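Local atomic coordinates of carbohydrate-binding protein (Flavonifractor plautii, PDB entry 6N1B), a protein that deacetylates N-acetylgalactosamine, probably that of the blood group A antigen as a step in converting A to O type blood, and binds the B trisaccharide. Residues A[206-211]-A[273-278]; A[217-222]-A[238-243]; A[300-305]-A[317-322]; A[313-318]-A[402-407]. All blocks are in the same frame, centred on the assembly; numbering follows the deposited sequence.

Interaction 1: residues A[206-211]-A[273-278]; sequences SPTIVY and QDVQYV. With CA (calcium ion), chain D.
The carboxamide of Q273 meets the peptide carbonyl of S206 through a bent bond: NE2 of Q273 donates to O of S206 at 2.9 Å with an N-H...O angle of 135°, from 44° above the carbonyl plane and off the lone pairs, and that oxygen is tilted from the amide plane. A second bond runs from N of Q273 to OG of S206 (2.9 Å). A second flat group, the D274 carboxylate, divides its oxygens: OD1 binds a calcium ion at 2.4 Å, while OD2 takes the N-H of F339 and a hydrogen from water 2, itself a calcium ligand. These bonds fix its rotation.

T208 holds its OG1 opposite the backbone N (chi1 176°), which directs the hydroxyl across the gap to accept from N of V275 at 3.0 Å. Water 1, bound to the calcium, donates to O of I209 and to O of V275 (2.7 Å); it and OD1 of D122 are both bonded to OG1 of T208, so the metal shell bridges the strands. Beyond it the contact turns largely apolar: V210 sets CG2 against O (3.3 Å) and CG1 of V275, and CG1 against CB of Y277 (3.8 Å), and the Y277 ring meets F284 edge-to-face.

The strand axes run nearly parallel at 6.2 Å, linked by side chains and water. Each strand is the outermost of its own antiparallel sheet; D56 and D122 complete the protein ligands of the calcium. Neighbouring sheets whose first strands gather around a metal are consistent with a beta-propeller, with the calcium ion near its centre.

Interaction 2: residues A[217-222]-A[238-243]; sequences VFILWA and VEMRYS
Two inner strands of a four-stranded antiparallel sheet, probably one blade of a beta-propeller, pair here through a regular ladder. F218 with S243, L220 with R241 and A222 with E239 are hydrogen-bonded pairs, each closed by two N-H...O bonds, such as N of F218 to O of S243 at 2.8 Å; I219 with Y242 and W221 with M240 are the non-hydrogen-bonded pairs between them.

One face carries I219, W221, M240 and Y242. M240 runs alongside W221, its CB 3.7 Å from CD1 of W221, and its SD lies 5.4 Å from the centroid of the five-membered ring, 51° off the normal: an oblique Met-aromatic contact. The M240 chain then bends at its last torsion (chi3 -59°), bringing CE to CG2 of I219 at 3.7 Å. That same CG2 rests over one face of the indole toward its rim, while CG1 of V238 approaches the indole's edge. I219 also lies side by side with Y242, CG1 to CD1 4.0 Å.

On the other face R241 extends its chain so that NH1 reaches water 5 in the guanidinium plane (2.9 Å). This water donates to O of L220 and O of E239, two carbonyls already engaged in the ladder.

Both faces are thus mainly apolar, W221 NE1 being satisfied by O of G309; coupling the buried charge of R241 through one water to the backbone would help offset its desolvation.

Interaction 3: residues A[300-305]-A[317-322]; sequences VLHLTT and TKPLLS
L301 forms a single antiparallel bridge with L321, and because both L320 and L321 face L301 the pairing is a classic beta bulge: N of L301 donates to O of L321 at 2.9 Å, and O of L301 accepts from N of L320 at 2.7 Å and, weakly, from N of L321 at 3.4 Å.

The leucines pack on one another. L301 and L321 lie side by side and point the same way, CD1 of L301 meeting CB of L321 at 3.8 Å, while CD1 of L303 reaches CD2 of L320. I334 of the neighbouring sheet covers both L301 and L321, and M399 of helix 396-404 covers L303 and L320. V300 brings its CB beside CB of P319.

H302 turns its ring back to the loop (chi1 -78°). One face receives CA of P319, 3.8 Å from the ring centroid and 19° off the normal, a CH-pi contact displaced toward the rim. At the edge, near the ring plane, CE1 faces O of T317 at 3.2 Å. Water 6 links ND1 of H302 (3.0 Å) with N of L303 and O of K318.

Polar and apolar parts thus have separate tasks: the doubled acceptor at O of L301 absorbs the extra loop residue, the water satisfies N of L303 where direct pairing to this loop has ended, and the O atoms of T317 and K318 beside CE1 of H302 probably interact favourably with its weakly polar C-H.

Interaction 4: residues A[313-318]-A[402-407]; sequences EQVGTK and VLLDDP
K318 stretches across the end of helix 396-404, its chain extended except for one bend at chi3 (60°), which swings the ammonium onto O of V402. The NZ to V402 O bond is 2.9 Å long, and the same oxygen also accepts from N of D405 at 3.2 Å; the two donors come from opposite faces of the carbonyl plane. D405, with positive phi, closes the helix in a Schellman motif, and its own side chain sits off a staggered position (chi1 -127°), crossing the lysine at about a right angle. This leaves OD2 of D405 3.4 Å from NZ of K318, a weak salt bridge. The lysine charge, placed at the helix C-terminus, would probably also interact favourably with the helix dipole.

G316 adopts a phi of 74° and, bearing no CB, brings its CA to 3.4 Å from O of L403 in a C-H...O contact. The extended Q314 side chain helps hold this turn, NE2 donating to O of G316 in the carbonyl plane. Water 7 reinforces this point, donating to O of L403 at 2.6 Å and accepting from N of T317.

The apolar grip comes from V315. Its CG1, trans to the backbone N, meets CD1 of L403 and CD2 of L404, both at 3.9 Å; L403 crosses it almost perpendicularly, and its other branch, CD2, touches O of K318 at 3.5 Å.

V315 continues from strand 313-314, the last of its sheet, and pairs by backbone with L303 of strand 300-306. L403 packs on that same L303, so the helix end lies against this outer edge of the sheet.

Interactions 1 and 2 are buried and adjoin: strands 207-212 and 217-224 are neighbours in one sheet, with O of V210 and N of I219 2.9 Å apart, and interaction 2 is nested within the loop that interaction 1 closes. Interactions 3 and 4 are only partly buried, share T317 and K318, and gather around the neighbouring strands 300-306 and 313-314, the latter outermost in the sheet that interaction 1 reaches through strand 269-278. The chemistry follows position: metal and water between sheets near the centre, a regular ladder within a sheet, then a bulged loop, and finally the lysine-held helix end of interaction 4, whose centre lies about 21 Å from that of interaction 1.

Interaction 1: residues A[206-211]-A[273-278]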
# COMPACT_ATOMS: atom_id res chain seq x y z
N SER A 206 1.28 0.62 -7.84
CA SER A 206 0.73 0.00 -6.63
C SER A 206 0.83 -1.56 -6.59
O SER A 206 -0.19 -2.22 -6.36
CB SER A 206 -0.73 0.46 -6.40
OG SER A 206 -1.27 -0.01 -5.17
N PRO A 207 2.05 -2.04 -6.81
CA PRO A 207 2.17 -3.54 -6.69
C PRO A 207 1.73 -4.07 -5.35
O PRO A 207 2.05 -3.44 -4.31
CB PRO A 207 3.71 -3.72 -6.90
CG PRO A 207 4.33 -2.48 -6.45
CD PRO A 207 3.36 -1.41 -6.93
N THR A 208 1.00 -5.14 -5.31
CA THR A 208 0.54 -5.71 -4.06
C THR A 208 0.76 -7.20 -4.17
O THR A 208 0.33 -7.82 -5.18
CB THR A 208 -0.88 -5.25 -3.70
OG1 THR A 208 -1.33 -5.89 -2.52
CG2 THR A 208 -1.91 -5.52 -4.75
N ILE A 209 1.40 -7.80 -3.17
CA ILE A 209 1.84 -9.20 -3.20
C ILE A 209 1.16 -10.04 -2.14
O ILE A 209 0.98 -9.59 -1.01
CB ILE A 209 3.38 -9.22 -3.05
CG1 ILE A 209 4.11 -8.50 -4.15
CG2 ILE A 209 3.86 -10.69 -2.98
CD1 ILE A 209 4.18 -6.96 -4.10
N VAL A 210 0.78 -11.24 -2.51
CA VAL A 210 0.23 -12.28 -1.63
C VAL A 210 0.90 -13.58 -1.99
O VAL A 210 1.09 -13.92 -3.15
CB VAL A 210 -1.31 -12.41 -1.78
CG1 VAL A 210 -1.87 -13.64 -1.04
CG2 VAL A 210 -2.00 -11.16 -1.35
N TYR A 211 1.25 -14.35 -0.95
CA TYR A 211 1.60 -15.78 -1.12
C TYR A 211 0.39 -16.62 -1.06
O TYR A 211 -0.32 -16.67 -0.08
CB TYR A 211 2.63 -16.21 -0.08
CG TYR A 211 3.02 -17.68 -0.35
CD1 TYR A 211 3.90 -17.95 -1.38
CD2 TYR A 211 2.52 -18.73 0.39
CE1 TYR A 211 4.28 -19.27 -1.68
CE2 TYR A 211 2.90 -20.05 0.15
CZ TYR A 211 3.72 -20.31 -0.90
OH TYR A 211 4.15 -21.58 -1.21
N GLN A 273 -4.19 -0.26 -5.10
CA GLN A 273 -4.90 -1.40 -4.47
C GLN A 273 -3.99 -2.18 -3.52
O GLN A 273 -2.77 -2.13 -3.64
CB GLN A 273 -5.44 -2.36 -5.53
CG GLN A 273 -4.37 -2.93 -6.48
CD GLN A 273 -3.95 -2.00 -7.61
OE1 GLN A 273 -4.81 -1.29 -8.22
NE2 GLN A 273 -2.62 -2.00 -7.94
N ASP A 274 -4.67 -2.90 -2.60
CA ASP A 274 -4.01 -3.85 -1.68
C ASP A 274 -4.91 -5.09 -1.73
O ASP A 274 -6.12 -5.03 -1.65
CB ASP A 274 -3.97 -3.29 -0.25
CG ASP A 274 -3.21 -4.18 0.72
OD1 ASP A 274 -2.14 -4.73 0.30
OD2 ASP A 274 -3.60 -4.27 1.90
N VAL A 275 -4.22 -6.22 -1.76
CA VAL A 275 -4.91 -7.57 -1.78
C VAL A 275 -4.47 -8.40 -0.59
O VAL A 275 -3.31 -8.37 -0.19
CB VAL A 275 -4.64 -8.32 -3.09
CG1 VAL A 275 -5.34 -9.69 -3.12
CG2 VAL A 275 -5.06 -7.48 -4.29
N GLN A 276 -5.41 -9.18 -0.03
CA GLN A 276 -5.11 -10.19 0.98
C GLN A 276 -5.79 -11.50 0.58
O GLN A 276 -6.93 -11.47 0.13
CB GLN A 276 -5.63 -9.78 2.35
CG GLN A 276 -4.92 -8.61 2.99
CD GLN A 276 -3.68 -9.04 3.66
OE1 GLN A 276 -3.69 -9.59 4.77
NE2 GLN A 276 -2.51 -8.89 2.96
N TYR A 277 -5.10 -12.63 0.84
CA TYR A 277 -5.85 -13.89 0.93
C TYR A 277 -6.40 -13.97 2.41
O TYR A 277 -5.56 -13.81 3.33
CB TYR A 277 -5.04 -15.13 0.54
CG TYR A 277 -5.93 -16.34 0.59
CD1 TYR A 277 -6.88 -16.63 -0.45
CD2 TYR A 277 -5.89 -17.20 1.69
CE1 TYR A 277 -7.78 -17.71 -0.33
CE2 TYR A 277 -6.72 -18.29 1.78
CZ TYR A 277 -7.67 -18.53 0.83
OH TYR A 277 -8.54 -19.58 0.91
N VAL A 278 -7.67 -14.28 2.54
CA VAL A 278 -8.32 -14.32 3.85
C VAL A 278 -8.77 -15.76 4.08
O VAL A 278 -9.82 -16.19 3.61
CB VAL A 278 -9.46 -13.33 3.94
CG1 VAL A 278 -10.07 -13.41 5.35
CG2 VAL A 278 -9.03 -11.90 3.64
CA CA D . -0.13 -5.59 1.36
O HOH W 1 -0.79 -7.45 0.01
O HOH W 2 -1.84 -5.88 2.94
O HOH W 3 0.79 -6.46 3.82
O HOH W 4 1.68 -7.20 1.08

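Interaction 2: residues A[217-222]-A[238-243]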
# COMPACT_ATOMS: atom_id res chain seq x y z
N VAL A 217 2.50 -20.25 -4.71
CA VAL A 217 3.04 -19.28 -5.70
C VAL A 217 2.86 -17.85 -5.09
O VAL A 217 1.81 -17.64 -4.40
CB VAL A 217 2.31 -19.45 -7.06
CG1 VAL A 217 0.83 -19.10 -7.02
CG2 VAL A 217 3.04 -18.73 -8.18
N PHE A 218 3.81 -16.98 -5.34
CA PHE A 218 3.59 -15.57 -5.06
C PHE A 218 2.80 -14.93 -6.21
O PHE A 218 3.08 -15.25 -7.40
CB PHE A 218 4.94 -14.83 -4.86
CG PHE A 218 5.70 -15.27 -3.64
CD1 PHE A 218 6.47 -16.41 -3.60
CD2 PHE A 218 5.60 -14.51 -2.47
CE1 PHE A 218 7.19 -16.78 -2.49
CE2 PHE A 218 6.34 -14.90 -1.33
CZ PHE A 218 7.11 -16.03 -1.38
N ILE A 219 1.91 -14.01 -5.88
CA ILE A 219 1.12 -13.27 -6.82
C ILE A 219 1.33 -11.80 -6.61
O ILE A 219 1.30 -11.34 -5.44
CB ILE A 219 -0.37 -13.65 -6.77
CG1 ILE A 219 -0.57 -15.16 -6.75
CG2 ILE A 219 -1.11 -12.98 -7.89
CD1 ILE A 219 -2.00 -15.62 -6.55
N LEU A 220 1.50 -11.04 -7.68
CA LEU A 220 1.66 -9.59 -7.60
C LEU A 220 0.62 -8.96 -8.53
O LEU A 220 0.58 -9.32 -9.72
CB LEU A 220 3.08 -9.19 -7.99
CG LEU A 220 3.45 -7.68 -7.93
CD1 LEU A 220 4.98 -7.55 -7.76
CD2 LEU A 220 3.01 -6.89 -9.13
N TRP A 221 -0.26 -8.10 -8.02
CA TRP A 221 -1.19 -7.34 -8.82
C TRP A 221 -0.72 -5.89 -8.91
O TRP A 221 -0.17 -5.34 -7.95
CB TRP A 221 -2.58 -7.31 -8.21
CG TRP A 221 -3.26 -8.66 -8.10
CD1 TRP A 221 -4.19 -9.20 -8.95
CD2 TRP A 221 -3.13 -9.64 -7.01
NE1 TRP A 221 -4.60 -10.42 -8.50
CE2 TRP A 221 -3.99 -10.72 -7.31
CE3 TRP A 221 -2.35 -9.73 -5.90
CZ2 TRP A 221 -4.11 -11.82 -6.49
CZ3 TRP A 221 -2.45 -10.83 -5.08
CH2 TRP A 221 -3.30 -11.86 -5.36
N ALA A 222 -0.86 -5.29 -10.08
CA ALA A 222 -0.44 -3.92 -10.28
C ALA A 222 -1.39 -3.25 -11.28
O ALA A 222 -2.06 -3.94 -12.05
CB ALA A 222 1.02 -3.83 -10.77
N VAL A 238 -5.89 -3.64 -14.26
CA VAL A 238 -4.99 -4.39 -13.39
C VAL A 238 -4.51 -5.68 -14.05
O VAL A 238 -5.26 -6.40 -14.75
CB VAL A 238 -5.69 -4.66 -12.04
CG1 VAL A 238 -5.00 -5.68 -11.19
CG2 VAL A 238 -5.85 -3.37 -11.22
N GLU A 239 -3.24 -5.94 -13.86
CA GLU A 239 -2.58 -7.17 -14.32
C GLU A 239 -2.03 -7.88 -13.13
O GLU A 239 -1.52 -7.27 -12.15
CB GLU A 239 -1.44 -6.88 -15.27
CG GLU A 239 -1.91 -6.29 -16.62
CD GLU A 239 -0.77 -5.90 -17.56
OE1 GLU A 239 0.12 -5.10 -17.16
OE2 GLU A 239 -0.79 -6.44 -18.67
N MET A 240 -2.01 -9.23 -13.18
CA MET A 240 -1.33 -10.07 -12.20
C MET A 240 -0.16 -10.77 -12.83
O MET A 240 -0.12 -11.01 -14.04
CB MET A 240 -2.37 -11.08 -11.58
CG MET A 240 -2.70 -12.19 -12.56
SD MET A 240 -4.16 -13.17 -12.08
CE MET A 240 -3.62 -13.75 -10.53
N ARG A 241 0.83 -11.10 -11.98
CA ARG A 241 1.98 -11.88 -12.32
C ARG A 241 2.22 -12.92 -11.23
O ARG A 241 1.86 -12.71 -10.06
CB ARG A 241 3.24 -11.02 -12.44
CG ARG A 241 3.18 -9.98 -13.52
CD ARG A 241 4.34 -9.02 -13.35
NE ARG A 241 4.60 -8.11 -14.52
CZ ARG A 241 3.98 -7.04 -14.79
NH1 ARG A 241 3.03 -6.58 -13.98
NH2 ARG A 241 4.26 -6.29 -15.83
N TYR A 242 2.85 -14.03 -11.62
CA TYR A 242 3.17 -15.12 -10.75
C TYR A 242 4.68 -15.26 -10.59
O TYR A 242 5.48 -14.99 -11.50
CB TYR A 242 2.61 -16.40 -11.32
CG TYR A 242 1.07 -16.48 -11.36
CD1 TYR A 242 0.31 -16.81 -10.28
CD2 TYR A 242 0.40 -16.23 -12.56
CE1 TYR A 242 -1.04 -16.97 -10.31
CE2 TYR A 242 -1.00 -16.36 -12.63
CZ TYR A 242 -1.72 -16.73 -11.48
OH TYR A 242 -3.09 -16.93 -11.53
N SER A 243 5.09 -15.79 -9.43
CA SER A 243 6.50 -16.01 -9.14
C SER A 243 6.66 -17.20 -8.16
O SER A 243 5.93 -17.23 -7.16
CB SER A 243 7.17 -14.80 -8.51
OG SER A 243 8.50 -15.10 -8.10
O HOH W 5 1.28 -7.68 -12.00

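Interaction 3: residues A[300-305]-A[317-322]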
# COMPACT_ATOMS: atom_id res chain seq x y z
N VAL A 300 -12.48 7.11 -4.13
CA VAL A 300 -13.08 6.41 -3.05
C VAL A 300 -12.45 4.99 -2.97
O VAL A 300 -11.65 4.61 -3.86
CB VAL A 300 -14.58 6.23 -3.23
CG1 VAL A 300 -15.29 7.57 -3.19
CG2 VAL A 300 -14.95 5.53 -4.53
N LEU A 301 -12.75 4.25 -1.90
CA LEU A 301 -12.39 2.84 -1.88
C LEU A 301 -13.68 2.05 -2.20
O LEU A 301 -14.76 2.34 -1.74
CB LEU A 301 -11.93 2.38 -0.49
CG LEU A 301 -10.73 3.09 0.06
CD1 LEU A 301 -10.33 2.57 1.42
CD2 LEU A 301 -9.54 3.15 -0.89
N HIS A 302 -13.43 0.93 -2.94
CA HIS A 302 -14.40 -0.13 -3.14
C HIS A 302 -13.78 -1.51 -2.69
O HIS A 302 -12.57 -1.60 -2.75
CB HIS A 302 -15.00 -0.18 -4.56
CG HIS A 302 -16.07 0.83 -4.80
ND1 HIS A 302 -17.43 0.45 -4.78
CD2 HIS A 302 -16.06 2.14 -5.08
CE1 HIS A 302 -18.17 1.54 -4.99
NE2 HIS A 302 -17.37 2.56 -5.17
N LEU A 303 -14.66 -2.43 -2.39
CA LEU A 303 -14.25 -3.78 -2.04
C LEU A 303 -14.54 -4.72 -3.22
O LEU A 303 -15.65 -4.66 -3.77
CB LEU A 303 -14.99 -4.24 -0.78
CG LEU A 303 -14.47 -5.50 -0.09
CD1 LEU A 303 -13.16 -5.16 0.53
CD2 LEU A 303 -15.50 -6.01 0.87
N THR A 304 -13.61 -5.64 -3.49
CA THR A 304 -13.82 -6.60 -4.57
C THR A 304 -13.21 -7.92 -4.09
O THR A 304 -12.20 -7.91 -3.36
CB THR A 304 -13.27 -6.08 -5.89
OG1 THR A 304 -13.62 -7.04 -6.91
CG2 THR A 304 -11.81 -5.74 -5.90
N THR A 305 -13.78 -9.05 -4.47
CA THR A 305 -13.33 -10.33 -3.99
C THR A 305 -13.17 -11.33 -5.13
O THR A 305 -13.76 -11.12 -6.22
CB THR A 305 -14.26 -10.90 -2.93
OG1 THR A 305 -15.51 -11.29 -3.48
CG2 THR A 305 -14.50 -10.00 -1.75
N THR A 317 -22.68 -1.81 -4.92
CA THR A 317 -22.50 -0.63 -5.66
C THR A 317 -21.84 0.50 -4.87
O THR A 317 -21.39 1.52 -5.39
CB THR A 317 -23.79 -0.09 -6.29
OG1 THR A 317 -24.70 0.17 -5.23
CG2 THR A 317 -24.35 -1.05 -7.24
N LYS A 318 -21.94 0.37 -3.51
CA LYS A 318 -21.62 1.42 -2.62
C LYS A 318 -20.12 1.47 -2.30
O LYS A 318 -19.47 0.42 -2.19
CB LYS A 318 -22.45 1.28 -1.31
CG LYS A 318 -23.94 1.49 -1.60
CD LYS A 318 -24.85 1.09 -0.47
CE LYS A 318 -24.59 1.86 0.77
NZ LYS A 318 -25.65 1.38 1.82
N PRO A 319 -19.57 2.66 -2.01
CA PRO A 319 -18.16 2.76 -1.58
C PRO A 319 -17.95 2.18 -0.22
O PRO A 319 -18.80 2.24 0.67
CB PRO A 319 -17.86 4.26 -1.59
CG PRO A 319 -19.22 4.87 -1.46
CD PRO A 319 -20.20 3.95 -2.05
N LEU A 320 -16.78 1.57 -0.06
CA LEU A 320 -16.30 1.16 1.23
C LEU A 320 -15.85 2.36 2.06
O LEU A 320 -16.01 2.30 3.32
CB LEU A 320 -15.09 0.18 1.02
CG LEU A 320 -14.36 -0.35 2.20
CD1 LEU A 320 -15.31 -1.23 3.04
CD2 LEU A 320 -13.11 -1.12 1.81
N LEU A 321 -15.30 3.39 1.50
CA LEU A 321 -14.81 4.53 2.27
C LEU A 321 -14.83 5.70 1.30
O LEU A 321 -14.36 5.57 0.16
CB LEU A 321 -13.44 4.30 2.85
CG LEU A 321 -13.01 5.15 4.05
CD1 LEU A 321 -13.89 4.80 5.23
CD2 LEU A 321 -11.57 4.99 4.35
N SER A 322 -15.25 6.90 1.81
CA SER A 322 -15.33 8.07 1.01
C SER A 322 -14.60 9.25 1.70
O SER A 322 -14.47 9.20 2.94
CB SER A 322 -16.80 8.43 0.80
OG SER A 322 -17.53 7.41 0.13
O HOH W 6 -17.69 -1.80 -2.86

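Interaction 4: residues A[313-318]-A[402-407]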
# COMPACT_ATOMS: atom_id res chain seq x y z
N GLU A 313 -15.23 -9.95 -8.39
CA GLU A 313 -16.56 -9.30 -8.41
C GLU A 313 -16.57 -8.27 -7.30
O GLU A 313 -16.39 -8.58 -6.14
CB GLU A 313 -17.69 -10.31 -8.27
CG GLU A 313 -19.10 -9.69 -8.43
CD GLU A 313 -20.17 -10.76 -8.35
OE1 GLU A 313 -20.64 -11.09 -9.32
OE2 GLU A 313 -20.63 -11.19 -7.32
N GLN A 314 -16.95 -7.06 -7.66
CA GLN A 314 -17.13 -5.99 -6.69
C GLN A 314 -18.24 -6.34 -5.77
O GLN A 314 -19.26 -6.88 -6.16
CB GLN A 314 -17.41 -4.72 -7.44
CG GLN A 314 -17.59 -3.47 -6.48
CD GLN A 314 -17.78 -2.23 -7.36
OE1 GLN A 314 -16.90 -1.88 -8.15
NE2 GLN A 314 -18.90 -1.55 -7.16
N VAL A 315 -18.08 -5.97 -4.47
CA VAL A 315 -19.14 -6.19 -3.45
C VAL A 315 -20.04 -4.93 -3.40
O VAL A 315 -19.62 -3.87 -2.92
CB VAL A 315 -18.53 -6.41 -2.09
CG1 VAL A 315 -19.68 -6.61 -1.08
CG2 VAL A 315 -17.59 -7.59 -2.09
N GLY A 316 -21.25 -5.04 -3.91
CA GLY A 316 -22.21 -3.98 -3.91
C GLY A 316 -21.90 -2.86 -4.92
O GLY A 316 -20.87 -2.95 -5.60
N THR A 317 -22.68 -1.81 -4.92
CA THR A 317 -22.50 -0.63 -5.66
C THR A 317 -21.84 0.50 -4.87
O THR A 317 -21.39 1.52 -5.39
CB THR A 317 -23.79 -0.09 -6.29
OG1 THR A 317 -24.70 0.17 -5.23
CG2 THR A 317 -24.35 -1.05 -7.24
N LYS A 318 -21.94 0.37 -3.51
CA LYS A 318 -21.62 1.42 -2.62
C LYS A 318 -20.12 1.47 -2.30
O LYS A 318 -19.47 0.42 -2.19
CB LYS A 318 -22.45 1.28 -1.31
CG LYS A 318 -23.94 1.49 -1.60
CD LYS A 318 -24.85 1.09 -0.47
CE LYS A 318 -24.59 1.86 0.77
NZ LYS A 318 -25.65 1.38 1.82
N VAL A 402 -23.78 -3.02 4.85
CA VAL A 402 -23.85 -1.68 4.29
C VAL A 402 -23.54 -1.73 2.79
O VAL A 402 -24.26 -1.12 1.97
CB VAL A 402 -22.92 -0.69 4.97
CG1 VAL A 402 -22.84 0.64 4.30
CG2 VAL A 402 -23.33 -0.53 6.44
N LEU A 403 -22.47 -2.42 2.37
CA LEU A 403 -22.12 -2.45 0.98
C LEU A 403 -23.21 -3.00 0.08
O LEU A 403 -23.40 -2.53 -1.07
CB LEU A 403 -20.85 -3.24 0.80
CG LEU A 403 -19.56 -2.70 1.41
CD1 LEU A 403 -18.40 -3.68 1.19
CD2 LEU A 403 -19.22 -1.34 0.83
N LEU A 404 -23.90 -4.05 0.57
CA LEU A 404 -24.87 -4.73 -0.21
C LEU A 404 -26.29 -4.19 0.03
O LEU A 404 -27.25 -4.68 -0.59
CB LEU A 404 -24.88 -6.22 0.19
CG LEU A 404 -23.65 -6.99 -0.18
CD1 LEU A 404 -23.58 -8.33 0.51
CD2 LEU A 404 -23.54 -7.12 -1.70
N ASP A 405 -26.44 -3.22 0.89
CA ASP A 405 -27.79 -2.74 1.29
C ASP A 405 -28.67 -3.88 1.71
O ASP A 405 -29.82 -3.99 1.27
CB ASP A 405 -28.51 -1.97 0.21
CG ASP A 405 -28.95 -0.74 0.64
OD1 ASP A 405 -29.76 -0.74 1.56
OD2 ASP A 405 -28.34 0.18 0.10
N ASP A 406 -28.13 -4.78 2.54
CA ASP A 406 -28.84 -6.03 2.96
C ASP A 406 -28.63 -6.13 4.47
O ASP A 406 -27.63 -6.64 4.96
CB ASP A 406 -28.17 -7.24 2.30
CG ASP A 406 -28.83 -8.54 2.66
OD1 ASP A 406 -29.79 -8.51 3.48
OD2 ASP A 406 -28.43 -9.60 2.11
N PRO A 407 -29.67 -5.68 5.25
CA PRO A 407 -29.58 -5.69 6.69
C PRO A 407 -29.48 -7.11 7.27
O PRO A 407 -29.25 -7.23 8.47
CB PRO A 407 -30.83 -5.01 7.14
CG PRO A 407 -31.80 -5.14 6.04
CD PRO A 407 -30.89 -4.97 4.81
O HOH W 7 -25.03 -2.34 -3.14